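Local coordinates for protein hydrazine synthase alpha subunit (Candidatus Kuenenia stuttgartiensis, PDB 5C2V) that condenses hydroxylamine, made in the gamma subunit, with ammonia to give hydrazine, as the heme c-carrying alpha subunit of the anammox hydrazine synthase complex, at residues 687-692 against 765-770; 649-654 against 672-677; 528-533 against 760-765. All coordinates share one frame; numbering follows the deposited sequence.

In the fold
The three contacts lie on one side of the chain's centre and join parts of the C-terminal heme domain to one another and to the middle domain. Interaction 3 opens first along the chain, setting strand 527-532 on the end of helix 751-762; interaction 2, helix 646-657 against the turn at 672-675, is nested inside its loop, whereas interactions 1 and 3 alternate their segments. The centres of interactions 1 and 2 are about 9 Å apart, and Trp767 packs on Leu674. Interaction 3 has its centre about 16 Å from that of interaction 1 and about 22 Å from that of interaction 2. One chain end serves two contacts: Asp762 meets the strand, then Ala765 and Trp767 meet Tyr689.

Interaction 1. Residues 687-692 against 765-770; sequences RAYNSL and AQWDNI. With CA (calcium ion), chain Z.
Tyr689, on the short helix 687-692 of the cytochrome c domain, packs against Trp767 in an edge-to-face aromatic pair. The six-membered ring of Trp767 turns its edge to the face of Tyr689, with centroids 5.6 Å apart and planes at 72°. The same face of the tyrosine is covered by Trp767 CB, 4.0 Å from the ring centroid, a CH-pi contact set toward the rim. Tyr689 holds its CG anti to the backbone N (chi1 -172°), which sends the ring out from the helix to the loop after helix 751-762; Trp760 of that helix also packs on the ring. Tyrosine suits the place because its ring packs in a buried apolar setting while its hydroxyl reaches the backbone. A second role of this loop begins past Trp767: Asp768 OD1 binds a calcium ion at 2.3 Å and accepts from Ile770 N in an Asx turn. Ile770 O is a further ligand, and Gly772 and Asp774 complete the protein share of the site. At the far end of the tyrosine, the hydroxyl is a polar bridge: it accepts from Gly497 N and donates to Ala765 O, with Tyr689 OH and Ala765 O 2.9 Å apart in the carbonyl plane.

Interaction 2. Residues 649-654 against 672-677; sequences DIQPIL and GGLELV
This is a small, partly buried packing contact within the C-terminal cytochrome c domain, where Gln651 of helix 646-657 meets a type II' beta turn running from Gly672 to Glu675. The helix leads toward Cys658, Cys661 and His662, which attach and ligate heme #2, and the turn belongs to the loop that follows. The Gln651 side chain does two jobs along its length. Its aliphatic part lies beside Leu674, the two side chains running antiparallel alongside each other, and the closest approach is 3.6 Å between Gln651 CG and Leu674 CD2. Leu674 CG is almost as near, so the methylene rests against the branch point of the leucine as well as one methyl. Farther out, the amide comes up to the peptide carbonyl of the turn: Gln651 NE2 and Gly673 O are 3.5 Å apart, but the angle is too poor for a hydrogen bond. The chain starts with CG opposite the backbone N (chi1 -178°) and then bends at chi2 (75°), which brings the amide round to Gly673 while CG stays against the leucine. Gly673 has positive phi (66°) at the second position of the turn, a conformation that glycine adopts readily. Leu674 extends the apolar surface beyond this pair, since it also packs on Trp767, Pro777 and the side chain of Arg647. The polar partners of the amide lie outside the turn: NE2 donates to Asp655 OD1, one helical turn on, and OE1 accepts from Ser686 OG just ahead of helix 687-692. With both ends of the amide engaged, its rotation is probably fixed by those two bonds, and the turn is held against the helix by van der Waals contact.

Interaction 3. Residues 528-533 against 760-765; sequences YMQILD and WIDLGA. With HEC (heme c), chain B.
Strand 527-532 of the middle domain's antiparallel sheet meets the C-terminal end of helix 751-762 here, joining the domain of heme #1 to the cytochrome c domain. The contact is carried by Gln530 and Asp762. Gln530 NE2 donates to Asp762 O at 3.3 Å with an angle of 153° at the hydrogen, and the donor is tilted 29° from the plane of the carbonyl. The glutamine runs out extended beyond CG, long enough to reach from the strand to a backbone oxygen in the last turn of the helix. That turn closes in a Schellman motif, in which Gly764 takes positive phi, and Gly764 N bonds to Ile761 O while Ala765 N bonds to Trp760 O. The amide plane of Gln530 and the carboxylate plane of Asp762 are 73° apart; Gln530 OE1 and Asp762 OD2 lie 3.9 Å from each other, both turned to Arg463. On the other side of the strand, Met529 SD packs against the macrocycle of heme c, 3.5 Å from CHC, and Ile531 CG2 against the substituent carbon CAC. Arg463 satisfies the amide oxygen by a hydrogen bond and balances the buried carboxylate through a salt bridge; the carboxylate also accepts from Ser538 N and Ala713 N, and the positive charge probably helps keep Asp762 ionised at the domain junction.

Interaction 1. Residues 687-692 against 765-770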
loop_
_atom_site.group_PDB
_atom_site.type_symbol
_atom_site.label_atom_id
_atom_site.label_comp_id
_atom_site.label_asym_id
_atom_site.label_seq_id
_atom_site.Cartn_x
_atom_site.Cartn_y
_atom_site.Cartn_z
ATOM N N ARG D 687 4.235 -16.526 29.250
ATOM C CA ARG D 687 5.496 -16.577 28.519
ATOM C C ARG D 687 5.326 -17.214 27.142
ATOM O O ARG D 687 5.859 -16.717 26.148
ATOM C CB ARG D 687 6.546 -17.345 29.327
ATOM C CG ARG D 687 7.855 -17.573 28.588
ATOM C CD ARG D 687 8.483 -16.257 28.165
ATOM N NE ARG D 687 8.845 -15.431 29.311
ATOM C CZ ARG D 687 9.202 -14.153 29.226
ATOM N NH1 ARG D 687 9.239 -13.552 28.045
ATOM N NH2 ARG D 687 9.518 -13.477 30.322
ATOM N N ALA D 688 4.582 -18.315 27.092
ATOM C CA ALA D 688 4.379 -19.050 25.848
ATOM C C ALA D 688 3.644 -18.209 24.809
ATOM O O ALA D 688 3.998 -18.219 23.628
ATOM C CB ALA D 688 3.620 -20.340 26.118
ATOM N N TYR D 689 2.627 -17.476 25.252
ATOM C CA TYR D 689 1.852 -16.631 24.351
ATOM C C TYR D 689 2.705 -15.491 23.808
ATOM O O TYR D 689 2.669 -15.192 22.615
ATOM C CB TYR D 689 0.614 -16.071 25.057
ATOM C CG TYR D 689 -0.334 -15.344 24.129
ATOM C CD1 TYR D 689 -0.236 -13.971 23.934
ATOM C CD2 TYR D 689 -1.326 -16.032 23.443
ATOM C CE1 TYR D 689 -1.099 -13.305 23.085
ATOM C CE2 TYR D 689 -2.195 -15.375 22.592
ATOM C CZ TYR D 689 -2.077 -14.013 22.416
ATOM O OH TYR D 689 -2.941 -13.356 21.569
ATOM N N ASN D 690 3.467 -14.853 24.693
ATOM C CA ASN D 690 4.368 -13.779 24.290
ATOM C C ASN D 690 5.418 -14.269 23.302
ATOM O O ASN D 690 5.776 -13.562 22.359
ATOM C CB ASN D 690 5.053 -13.163 25.512
ATOM C CG ASN D 690 4.147 -12.214 26.271
ATOM O OD1 ASN D 690 3.960 -11.064 25.871
ATOM N ND2 ASN D 690 3.586 -12.687 27.378
ATOM N N SER D 691 5.903 -15.487 23.520
ATOM C CA SER D 691 6.892 -16.085 22.634
ATOM C C SER D 691 6.308 -16.366 21.252
ATOM O O SER D 691 6.869 -15.958 20.237
ATOM C CB SER D 691 7.441 -17.380 23.238
ATOM O OG SER D 691 8.110 -17.132 24.463
ATOM N N LEU D 692 5.170 -17.055 21.224
ATOM C CA LEU D 692 4.574 -17.503 19.969
ATOM C C LEU D 692 4.042 -16.357 19.106
ATOM O O LEU D 692 3.971 -16.478 17.885
ATOM C CB LEU D 692 3.450 -18.502 20.254
ATOM C CG LEU D 692 3.911 -19.849 20.816
ATOM C CD1 LEU D 692 2.729 -20.670 21.309
ATOM C CD2 LEU D 692 4.703 -20.616 19.768
ATOM N N ALA D 765 -5.695 -16.454 16.719
ATOM C CA ALA D 765 -4.694 -16.668 17.764
ATOM C C ALA D 765 -4.886 -15.748 18.965
ATOM O O ALA D 765 -3.943 -15.095 19.413
ATOM C CB ALA D 765 -3.290 -16.495 17.191
ATOM N N GLN D 766 -6.107 -15.702 19.486
ATOM C CA GLN D 766 -6.401 -14.877 20.650
ATOM C C GLN D 766 -5.847 -15.497 21.927
ATOM O O GLN D 766 -5.235 -16.564 21.904
ATOM C CB GLN D 766 -7.911 -14.657 20.795
ATOM C CG GLN D 766 -8.554 -13.866 19.666
ATOM C CD GLN D 766 -8.864 -14.725 18.457
ATOM O OE1 GLN D 766 -8.654 -15.937 18.473
ATOM N NE2 GLN D 766 -9.374 -14.101 17.401
ATOM N N TRP D 767 -6.074 -14.804 23.037
ATOM C CA TRP D 767 -5.670 -15.249 24.364
ATOM C C TRP D 767 -6.922 -15.466 25.194
ATOM O O TRP D 767 -7.213 -16.575 25.644
ATOM C CB TRP D 767 -4.746 -14.217 25.019
ATOM C CG TRP D 767 -4.730 -14.236 26.527
ATOM C CD1 TRP D 767 -5.525 -13.503 27.363
ATOM C CD2 TRP D 767 -3.838 -14.976 27.373
ATOM N NE1 TRP D 767 -5.207 -13.768 28.674
ATOM C CE2 TRP D 767 -4.173 -14.664 28.708
ATOM C CE3 TRP D 767 -2.800 -15.881 27.131
ATOM C CZ2 TRP D 767 -3.504 -15.225 29.795
ATOM C CZ3 TRP D 767 -2.140 -16.438 28.214
ATOM C CH2 TRP D 767 -2.494 -16.108 29.528
ATOM N N ASP D 768 -7.670 -14.384 25.382
ATOM C CA ASP D 768 -8.927 -14.450 26.094
ATOM C C ASP D 768 -10.043 -14.458 25.060
ATOM O O ASP D 768 -10.360 -13.428 24.468
ATOM C CB ASP D 768 -9.047 -13.250 27.038
ATOM C CG ASP D 768 -10.031 -13.477 28.155
ATOM O OD1 ASP D 768 -11.106 -14.046 27.891
ATOM O OD2 ASP D 768 -9.726 -13.088 29.301
ATOM N N ASN D 769 -10.628 -15.631 24.841
ATOM C CA ASN D 769 -11.711 -15.778 23.878
ATOM C C ASN D 769 -13.081 -15.818 24.542
ATOM O O ASN D 769 -14.099 -15.977 23.870
ATOM C CB ASN D 769 -11.501 -17.025 23.019
ATOM C CG ASN D 769 -11.116 -16.686 21.590
ATOM O OD1 ASN D 769 -11.397 -15.589 21.103
ATOM N ND2 ASN D 769 -10.473 -17.627 20.907
ATOM N N ILE D 770 -13.099 -15.692 25.864
ATOM C CA ILE D 770 -14.349 -15.658 26.611
ATOM C C ILE D 770 -14.708 -14.217 26.960
ATOM O O ILE D 770 -14.070 -13.611 27.818
ATOM C CB ILE D 770 -14.260 -16.495 27.902
ATOM C CG1 ILE D 770 -13.837 -17.929 27.579
ATOM C CG2 ILE D 770 -15.589 -16.476 28.644
ATOM C CD1 ILE D 770 -13.632 -18.797 28.802
HETATM CA CA CA Z . -12.697 -12.868 29.130
HETATM O O HOH W 1 -11.079 -11.976 30.670
HETATM O O HOH W 2 -12.510 -10.950 27.719
#

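Interaction 2. Residues 649-654 against 672-677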
loop_
_atom_site.group_PDB
_atom_site.type_symbol
_atom_site.label_atom_id
_atom_site.label_comp_id
_atom_site.label_asym_id
_atom_site.label_seq_id
_atom_site.Cartn_x
_atom_site.Cartn_y
_atom_site.Cartn_z
ATOM N N ASP D 649 -7.260 -24.177 26.742
ATOM C CA ASP D 649 -7.054 -25.245 25.768
ATOM C C ASP D 649 -5.584 -25.466 25.397
ATOM O O ASP D 649 -5.034 -26.540 25.639
ATOM C CB ASP D 649 -7.871 -24.959 24.504
ATOM C CG ASP D 649 -9.363 -24.876 24.781
ATOM O OD1 ASP D 649 -9.855 -25.656 25.623
ATOM O OD2 ASP D 649 -10.042 -24.028 24.164
ATOM N N ILE D 650 -4.960 -24.454 24.801
ATOM C CA ILE D 650 -3.609 -24.581 24.253
ATOM C C ILE D 650 -2.504 -24.686 25.312
ATOM O O ILE D 650 -1.640 -25.570 25.239
ATOM C CB ILE D 650 -3.279 -23.390 23.332
ATOM C CG1 ILE D 650 -4.354 -23.234 22.252
ATOM C CG2 ILE D 650 -1.904 -23.559 22.706
ATOM C CD1 ILE D 650 -4.576 -24.482 21.425
ATOM N N GLN D 651 -2.531 -23.777 26.284
ATOM C CA GLN D 651 -1.481 -23.703 27.301
ATOM C C GLN D 651 -1.228 -25.018 28.055
ATOM O O GLN D 651 -0.072 -25.369 28.274
ATOM C CB GLN D 651 -1.794 -22.590 28.309
ATOM C CG GLN D 651 -0.729 -22.416 29.386
ATOM C CD GLN D 651 0.517 -21.717 28.873
ATOM O OE1 GLN D 651 0.445 -20.620 28.321
ATOM N NE2 GLN D 651 1.669 -22.354 29.053
ATOM N N PRO D 652 -2.289 -25.745 28.463
ATOM C CA PRO D 652 -1.996 -27.030 29.114
ATOM C C PRO D 652 -1.284 -28.017 28.189
ATOM O O PRO D 652 -0.423 -28.774 28.645
ATOM C CB PRO D 652 -3.383 -27.552 29.499
ATOM C CG PRO D 652 -4.220 -26.331 29.620
ATOM C CD PRO D 652 -3.724 -25.416 28.546
ATOM N N ILE D 653 -1.641 -28.003 26.907
ATOM C CA ILE D 653 -0.967 -28.835 25.917
ATOM C C ILE D 653 0.506 -28.454 25.840
ATOM O O ILE D 653 1.382 -29.322 25.783
ATOM C CB ILE D 653 -1.602 -28.696 24.519
ATOM C CG1 ILE D 653 -3.098 -29.004 24.573
ATOM C CG2 ILE D 653 -0.906 -29.610 23.521
ATOM C CD1 ILE D 653 -3.800 -28.842 23.240
ATOM N N LEU D 654 0.773 -27.151 25.847
ATOM C CA LEU D 654 2.147 -26.659 25.814
ATOM C C LEU D 654 2.930 -27.074 27.058
ATOM O O LEU D 654 4.101 -27.436 26.973
ATOM C CB LEU D 654 2.168 -25.136 25.666
ATOM C CG LEU D 654 1.612 -24.586 24.353
ATOM C CD1 LEU D 654 1.762 -23.074 24.299
ATOM C CD2 LEU D 654 2.298 -25.242 23.165
ATOM N N GLY D 672 7.059 -21.640 32.140
ATOM C CA GLY D 672 6.537 -20.608 33.017
ATOM C C GLY D 672 5.064 -20.755 33.348
ATOM O O GLY D 672 4.543 -20.056 34.217
ATOM N N GLY D 673 4.389 -21.666 32.655
ATOM C CA GLY D 673 2.973 -21.896 32.880
ATOM C C GLY D 673 2.113 -20.708 32.491
ATOM O O GLY D 673 2.410 -20.003 31.527
ATOM N N LEU D 674 1.046 -20.484 33.251
ATOM C CA LEU D 674 0.101 -19.409 32.961
ATOM C C LEU D 674 0.472 -18.099 33.650
ATOM O O LEU D 674 -0.277 -17.125 33.580
ATOM C CB LEU D 674 -1.316 -19.821 33.367
ATOM C CG LEU D 674 -2.124 -20.587 32.319
ATOM C CD1 LEU D 674 -3.434 -21.080 32.906
ATOM C CD2 LEU D 674 -2.380 -19.705 31.107
ATOM N N GLU D 675 1.619 -18.084 34.324
ATOM C CA GLU D 675 2.074 -16.885 35.021
ATOM C C GLU D 675 2.253 -15.720 34.054
ATOM O O GLU D 675 2.909 -15.851 33.020
ATOM C CB GLU D 675 3.382 -17.155 35.767
ATOM C CG GLU D 675 3.852 -15.985 36.619
ATOM C CD GLU D 675 5.038 -16.336 37.494
ATOM O OE1 GLU D 675 5.584 -17.450 37.344
ATOM O OE2 GLU D 675 5.424 -15.498 38.336
ATOM N N LEU D 676 1.661 -14.582 34.399
ATOM C CA LEU D 676 1.675 -13.409 33.532
ATOM C C LEU D 676 3.062 -12.782 33.447
ATOM O O LEU D 676 3.802 -12.747 34.430
ATOM C CB LEU D 676 0.661 -12.371 34.022
ATOM C CG LEU D 676 -0.799 -12.512 33.578
ATOM C CD1 LEU D 676 -1.419 -13.820 34.053
ATOM C CD2 LEU D 676 -1.614 -11.326 34.070
ATOM N N VAL D 677 3.403 -12.287 32.262
ATOM C CA VAL D 677 4.685 -11.629 32.042
ATOM C C VAL D 677 4.486 -10.135 31.809
ATOM O O VAL D 677 3.759 -9.732 30.901
ATOM C CB VAL D 677 5.435 -12.236 30.841
ATOM C CG1 VAL D 677 6.730 -11.480 30.587
ATOM C CG2 VAL D 677 5.709 -13.712 31.076
#

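Interaction 3. Residues 528-533 against 760-765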
loop_
_atom_site.group_PDB
_atom_site.type_symbol
_atom_site.label_atom_id
_atom_site.label_comp_id
_atom_site.label_asym_id
_atom_site.label_seq_id
_atom_site.Cartn_x
_atom_site.Cartn_y
_atom_site.Cartn_z
ATOM N N TYR D 528 -18.385 -15.147 9.496
ATOM C CA TYR D 528 -17.681 -15.271 8.223
ATOM C C TYR D 528 -17.197 -16.706 8.015
ATOM O O TYR D 528 -17.407 -17.569 8.870
ATOM C CB TYR D 528 -16.511 -14.284 8.143
ATOM C CG TYR D 528 -15.421 -14.501 9.167
ATOM C CD1 TYR D 528 -14.298 -15.259 8.864
ATOM C CD2 TYR D 528 -15.506 -13.932 10.432
ATOM C CE1 TYR D 528 -13.295 -15.455 9.794
ATOM C CE2 TYR D 528 -14.508 -14.121 11.368
ATOM C CZ TYR D 528 -13.405 -14.884 11.044
ATOM O OH TYR D 528 -12.408 -15.076 11.973
ATOM N N MET D 529 -16.548 -16.960 6.882
ATOM C CA MET D 529 -16.224 -18.326 6.480
ATOM C C MET D 529 -14.765 -18.513 6.066
ATOM O O MET D 529 -14.080 -17.555 5.706
ATOM C CB MET D 529 -17.136 -18.754 5.330
ATOM C CG MET D 529 -17.061 -17.837 4.118
ATOM S SD MET D 529 -18.685 -17.427 3.458
ATOM C CE MET D 529 -19.375 -16.513 4.834
ATOM N N GLN D 530 -14.303 -19.759 6.121
ATOM C CA GLN D 530 -12.960 -20.121 5.678
ATOM C C GLN D 530 -12.976 -21.423 4.885
ATOM O O GLN D 530 -13.444 -22.445 5.381
ATOM C CB GLN D 530 -12.013 -20.266 6.871
ATOM C CG GLN D 530 -11.668 -18.971 7.579
ATOM C CD GLN D 530 -10.734 -19.194 8.751
ATOM O OE1 GLN D 530 -10.763 -20.245 9.391
ATOM N NE2 GLN D 530 -9.892 -18.206 9.035
ATOM N N ILE D 531 -12.456 -21.396 3.661
ATOM C CA ILE D 531 -12.341 -22.618 2.871
ATOM C C ILE D 531 -11.153 -23.445 3.369
ATOM O O ILE D 531 -10.094 -22.902 3.681
ATOM C CB ILE D 531 -12.195 -22.317 1.364
ATOM C CG1 ILE D 531 -10.973 -21.434 1.095
ATOM C CG2 ILE D 531 -13.452 -21.641 0.836
ATOM C CD1 ILE D 531 -10.766 -21.113 -0.371
ATOM N N LEU D 532 -11.336 -24.760 3.455
ATOM C CA LEU D 532 -10.344 -25.623 4.092
ATOM C C LEU D 532 -9.799 -26.701 3.157
ATOM O O LEU D 532 -10.517 -27.211 2.299
ATOM C CB LEU D 532 -10.945 -26.285 5.335
ATOM C CG LEU D 532 -11.732 -25.388 6.294
ATOM C CD1 LEU D 532 -12.256 -26.196 7.472
ATOM C CD2 LEU D 532 -10.883 -24.222 6.776
ATOM N N ASP D 533 -8.527 -27.049 3.337
ATOM C CA ASP D 533 -7.909 -28.121 2.561
ATOM C C ASP D 533 -8.114 -29.470 3.244
ATOM O O ASP D 533 -8.860 -29.571 4.217
ATOM C CB ASP D 533 -6.414 -27.851 2.341
ATOM C CG ASP D 533 -5.649 -27.637 3.640
ATOM O OD1 ASP D 533 -6.198 -27.908 4.728
ATOM O OD2 ASP D 533 -4.482 -27.197 3.566
ATOM N N TRP D 760 -6.872 -22.674 16.831
ATOM C CA TRP D 760 -6.523 -21.476 17.586
ATOM C C TRP D 760 -5.907 -20.411 16.687
ATOM O O TRP D 760 -6.289 -19.243 16.747
ATOM C CB TRP D 760 -5.561 -21.817 18.726
ATOM C CG TRP D 760 -4.960 -20.609 19.378
ATOM C CD1 TRP D 760 -5.620 -19.634 20.069
ATOM C CD2 TRP D 760 -3.573 -20.250 19.405
ATOM N NE1 TRP D 760 -4.731 -18.689 20.520
ATOM C CE2 TRP D 760 -3.468 -19.045 20.126
ATOM C CE3 TRP D 760 -2.411 -20.830 18.888
ATOM C CZ2 TRP D 760 -2.247 -18.408 20.344
ATOM C CZ3 TRP D 760 -1.201 -20.198 19.106
ATOM C CH2 TRP D 760 -1.127 -19.000 19.826
ATOM N N ILE D 761 -4.961 -20.820 15.846
ATOM C CA ILE D 761 -4.302 -19.883 14.943
ATOM C C ILE D 761 -5.259 -19.355 13.873
ATOM O O ILE D 761 -5.278 -18.156 13.585
ATOM C CB ILE D 761 -3.080 -20.527 14.265
ATOM C CG1 ILE D 761 -2.055 -20.947 15.317
ATOM C CG2 ILE D 761 -2.450 -19.567 13.273
ATOM C CD1 ILE D 761 -0.765 -21.476 14.737
ATOM N N ASP D 762 -6.058 -20.246 13.296
ATOM C CA ASP D 762 -7.021 -19.857 12.267
ATOM C C ASP D 762 -8.084 -18.901 12.805
ATOM O O ASP D 762 -8.637 -18.092 12.058
ATOM C CB ASP D 762 -7.692 -21.095 11.668
ATOM C CG ASP D 762 -7.020 -21.563 10.393
ATOM O OD1 ASP D 762 -5.915 -21.068 10.084
ATOM O OD2 ASP D 762 -7.594 -22.429 9.702
ATOM N N LEU D 763 -8.365 -18.997 14.102
ATOM C CA LEU D 763 -9.336 -18.121 14.751
ATOM C C LEU D 763 -8.785 -16.718 14.994
ATOM O O LEU D 763 -9.514 -15.825 15.424
ATOM C CB LEU D 763 -9.798 -18.723 16.080
ATOM C CG LEU D 763 -10.880 -19.804 16.032
ATOM C CD1 LEU D 763 -11.046 -20.436 17.401
ATOM C CD2 LEU D 763 -12.198 -19.220 15.549
ATOM N N GLY D 764 -7.501 -16.522 14.711
ATOM C CA GLY D 764 -6.857 -15.248 14.969
ATOM C C GLY D 764 -5.889 -15.272 16.138
ATOM O O GLY D 764 -5.342 -14.235 16.512
ATOM N N ALA D 765 -5.695 -16.454 16.719
ATOM C CA ALA D 765 -4.694 -16.668 17.764
ATOM C C ALA D 765 -4.886 -15.748 18.965
ATOM O O ALA D 765 -3.943 -15.095 19.413
ATOM C CB ALA D 765 -3.290 -16.495 17.191
HETATM FE FE HEC B . -17.130 -13.036 0.423
HETATM C CHA HEC B . -15.548 -10.029 1.040
HETATM C CHB HEC B . -20.168 -11.502 0.833
HETATM C CHC HEC B . -18.717 -16.095 0.210
HETATM C CHD HEC B . -14.096 -14.624 0.234
HETATM N NA HEC B . -17.741 -11.126 0.850
HETATM C C1A HEC B . -16.924 -10.036 1.077
HETATM C C2A HEC B . -17.764 -8.894 1.360
HETATM C C3A HEC B . -19.037 -9.294 1.307
HETATM C C4A HEC B . -19.051 -10.708 0.984
HETATM C CMA HEC B . -20.282 -8.412 1.544
HETATM C CAA HEC B . -17.258 -7.469 1.675
HETATM C CBA HEC B . -17.331 -6.600 0.423
HETATM C CGA HEC B . -16.340 -7.065 -0.613
HETATM O O1A HEC B . -16.739 -7.236 -1.793
HETATM O O2A HEC B . -15.150 -7.270 -0.263
HETATM N NB HEC B . -19.089 -13.707 0.641
HETATM C C1B HEC B . -20.168 -12.847 0.530
HETATM C C2B HEC B . -21.294 -13.610 0.031
HETATM C C3B HEC B . -20.904 -14.875 -0.136
HETATM C C4B HEC B . -19.505 -14.965 0.241
HETATM C CMB HEC B . -22.708 -13.058 -0.246
HETATM C CAB HEC B . -21.799 -16.023 -0.656
HETATM C CBB HEC B . -22.018 -17.065 0.463
HETATM N NC HEC B . -16.522 -14.997 0.199
HETATM C C1C HEC B . -17.339 -16.111 0.240
HETATM C C2C HEC B . -16.494 -17.288 0.209
HETATM C C3C HEC B . -15.228 -16.882 0.326
HETATM C C4C HEC B . -15.213 -15.433 0.251
HETATM C CMC HEC B . -16.985 -18.743 0.379
HETATM C CAC HEC B . -13.993 -17.807 0.394
HETATM C CBC HEC B . -13.321 -17.666 1.778
HETATM N ND HEC B . -15.134 -12.424 0.618
HETATM C C1D HEC B . -14.042 -13.272 0.469
HETATM C C2D HEC B . -12.824 -12.507 0.603
HETATM C C3D HEC B . -13.282 -11.066 0.851
HETATM C C4D HEC B . -14.725 -11.114 0.848
HETATM C CMD HEC B . -11.378 -13.039 0.506
HETATM C CAD HEC B . -12.401 -9.818 1.072
HETATM C CBD HEC B . -11.645 -9.981 2.384
HETATM C CGD HEC B . -10.754 -8.790 2.604
HETATM O O1D HEC B . -9.913 -8.849 3.535
HETATM O O2D HEC B . -10.877 -7.792 1.846
#